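Long-range contact in malic enzyme (Entamoeba histolytica, PDB 3NV9), which probably catalyses the oxidative decarboxylation of malate to pyruvate with NAD(P)+ as electron acceptor: residues A[418-423]-A[436-442]. Residues are numbered along the deposited sequence; the frame is centred on the assembly and turned at random.
Sequences AADVAM and LTWQQVY
Ala419 CB sits over one face of the Trp438 indole, 3.4 Å from the centroid of the five-membered ring, a CH-pi contact. A small residue suits this place, since Ala419 CB is also 3.9 Å from Tyr442 CB. At the ring's edge, Trp438 NE1 donates to Asp420 OD2 at 2.7 Å, with the oxygen close to the ring plane and met nearly along its C-O axis. Carboxylate and ring are turned 48° against each other. The indole reaches this bond because its CG stands anti to the backbone N (chi1 -176°), and the bond helps hold it over the alanine methyl.

Close packing combines this alanine-indole pair with a knob into a hole: branched Val441 drops among Ala418, Ala419, Ala422 and Met423, its CG1 3.6 Å from Ala422 CB. Flexible Met423 bends to lay SD 3.6 Å from Trp438 N and CE beside Leu436 O and Thr437 O. The solvent side is looser: exposed Thr437 and Gln440 keep their side chains well away from 418-423 and form a capping box. The N-cap hydroxyl OG1 accepts weakly from Gln440 N, and Gln440 OE1 accepts from Thr437 N at 2.7 Å.

The contact joins helix 413-428, here in the NAD-binding region, to the first turn of helix 438-461, local axes 8.4 Å apart at 131°. Val421, facing away, packs on helices 363-372 and 380-396; Val441 also touches Ile372.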
loop_
_atom_site.group_PDB
_atom_site.type_symbol
_atom_site.label_atom_id
_atom_site.label_comp_id
_atom_site.label_asym_id
_atom_site.label_seq_id
_atom_site.Cartn_x
_atom_site.Cartn_y
_atom_site.Cartn_z
ATOM N N ALA A 418 -1.196 -20.705 11.044
ATOM C CA ALA A 418 -2.352 -20.193 10.354
ATOM C C ALA A 418 -3.533 -21.140 10.539
ATOM O O ALA A 418 -4.661 -20.693 10.772
ATOM C CB ALA A 418 -2.030 -20.012 8.860
ATOM N N ALA A 419 -3.266 -22.451 10.417
ATOM C CA ALA A 419 -4.330 -23.453 10.516
ATOM C C ALA A 419 -4.823 -23.569 11.939
ATOM O O ALA A 419 -6.024 -23.626 12.165
ATOM C CB ALA A 419 -3.847 -24.819 9.955
ATOM N N ASP A 420 -3.924 -23.578 12.925
ATOM C CA ASP A 420 -4.410 -23.620 14.328
ATOM C C ASP A 420 -5.245 -22.363 14.734
ATOM O O ASP A 420 -6.321 -22.492 15.387
ATOM C CB ASP A 420 -3.262 -23.801 15.318
ATOM C CG ASP A 420 -2.599 -25.197 15.269
ATOM O OD1 ASP A 420 -1.640 -25.382 16.057
ATOM O OD2 ASP A 420 -3.013 -26.098 14.504
ATOM N N VAL A 421 -4.730 -21.168 14.387
ATOM C CA VAL A 421 -5.441 -19.913 14.635
ATOM C C VAL A 421 -6.826 -19.911 13.943
ATOM O O VAL A 421 -7.800 -19.399 14.478
ATOM C CB VAL A 421 -4.650 -18.712 14.101
ATOM C CG1 VAL A 421 -5.546 -17.438 13.969
ATOM C CG2 VAL A 421 -3.389 -18.480 14.954
ATOM N N ALA A 422 -6.899 -20.462 12.745
ATOM C CA ALA A 422 -8.164 -20.525 11.991
ATOM C C ALA A 422 -9.221 -21.392 12.671
ATOM O O ALA A 422 -10.409 -21.062 12.661
ATOM C CB ALA A 422 -7.907 -21.028 10.570
ATOM N N MET A 423 -8.786 -22.506 13.246
ATOM C CA MET A 423 -9.692 -23.476 13.807
ATOM C C MET A 423 -10.244 -22.865 15.087
ATOM O O MET A 423 -11.454 -22.924 15.352
ATOM C CB MET A 423 -8.945 -24.792 14.115
ATOM C CG MET A 423 -8.568 -25.609 12.884
ATOM S SD MET A 423 -9.936 -26.011 11.766
ATOM C CE MET A 423 -9.938 -24.726 10.502
ATOM N N LEU A 436 -14.206 -24.976 6.701
ATOM C CA LEU A 436 -12.938 -25.522 6.211
ATOM C C LEU A 436 -12.256 -26.327 7.308
ATOM O O LEU A 436 -12.407 -26.030 8.474
ATOM C CB LEU A 436 -12.004 -24.432 5.702
ATOM C CG LEU A 436 -12.609 -23.552 4.633
ATOM C CD1 LEU A 436 -11.631 -22.440 4.422
ATOM C CD2 LEU A 436 -12.844 -24.339 3.340
ATOM N N THR A 437 -11.514 -27.348 6.937
ATOM C CA THR A 437 -10.887 -28.148 7.929
ATOM C C THR A 437 -9.479 -27.569 8.194
ATOM O O THR A 437 -9.031 -26.640 7.506
ATOM C CB THR A 437 -10.731 -29.558 7.406
ATOM O OG1 THR A 437 -10.132 -29.482 6.098
ATOM C CG2 THR A 437 -12.115 -30.279 7.325
ATOM N N TRP A 438 -8.776 -28.163 9.146
ATOM C CA TRP A 438 -7.411 -27.752 9.439
ATOM C C TRP A 438 -6.552 -27.907 8.161
ATOM O O TRP A 438 -5.783 -26.984 7.776
ATOM C CB TRP A 438 -6.867 -28.562 10.624
ATOM C CG TRP A 438 -5.522 -28.160 11.057
ATOM C CD1 TRP A 438 -5.207 -27.324 12.080
ATOM C CD2 TRP A 438 -4.267 -28.570 10.475
ATOM N NE1 TRP A 438 -3.848 -27.191 12.179
ATOM C CE2 TRP A 438 -3.248 -27.939 11.205
ATOM C CE3 TRP A 438 -3.917 -29.428 9.423
ATOM C CZ2 TRP A 438 -1.912 -28.124 10.924
ATOM C CZ3 TRP A 438 -2.571 -29.599 9.119
ATOM C CH2 TRP A 438 -1.583 -28.948 9.872
ATOM N N GLN A 439 -6.708 -29.051 7.475
ATOM C CA GLN A 439 -5.847 -29.323 6.326
ATOM C C GLN A 439 -6.112 -28.330 5.192
ATOM O O GLN A 439 -5.181 -27.907 4.516
ATOM C CB GLN A 439 -6.008 -30.764 5.827
ATOM C CG GLN A 439 -5.017 -31.142 4.729
ATOM C CD GLN A 439 -3.556 -31.132 5.212
ATOM O OE1 GLN A 439 -3.154 -31.879 6.168
ATOM N NE2 GLN A 439 -2.751 -30.269 4.577
ATOM N N GLN A 440 -7.375 -27.999 4.955
ATOM C CA GLN A 440 -7.711 -27.081 3.869
ATOM C C GLN A 440 -7.092 -25.709 4.133
ATOM O O GLN A 440 -6.677 -25.052 3.183
ATOM C CB GLN A 440 -9.228 -26.910 3.683
ATOM C CG GLN A 440 -9.941 -28.170 3.138
ATOM C CD GLN A 440 -11.455 -28.051 3.282
ATOM O OE1 GLN A 440 -11.932 -27.591 4.308
ATOM N NE2 GLN A 440 -12.217 -28.444 2.232
ATOM N N VAL A 441 -7.045 -25.296 5.397
ATOM C CA VAL A 441 -6.534 -23.981 5.757
ATOM C C VAL A 441 -5.032 -23.982 5.669
ATOM O O VAL A 441 -4.452 -23.074 5.090
ATOM C CB VAL A 441 -7.034 -23.500 7.156
ATOM C CG1 VAL A 441 -6.251 -22.250 7.647
ATOM C CG2 VAL A 441 -8.470 -23.147 7.025
ATOM N N TYR A 442 -4.423 -25.055 6.185
ATOM C CA TYR A 442 -2.990 -25.289 6.083
ATOM C C TYR A 442 -2.578 -25.212 4.650
ATOM O O TYR A 442 -1.592 -24.506 4.310
ATOM C CB TYR A 442 -2.573 -26.644 6.742
ATOM C CG TYR A 442 -1.051 -26.853 6.782
ATOM C CD1 TYR A 442 -0.293 -26.614 7.962
ATOM C CD2 TYR A 442 -0.378 -27.279 5.640
ATOM C CE1 TYR A 442 1.064 -26.812 7.989
ATOM C CE2 TYR A 442 0.991 -27.462 5.645
ATOM C CZ TYR A 442 1.687 -27.220 6.802
ATOM O OH TYR A 442 3.018 -27.416 6.724
#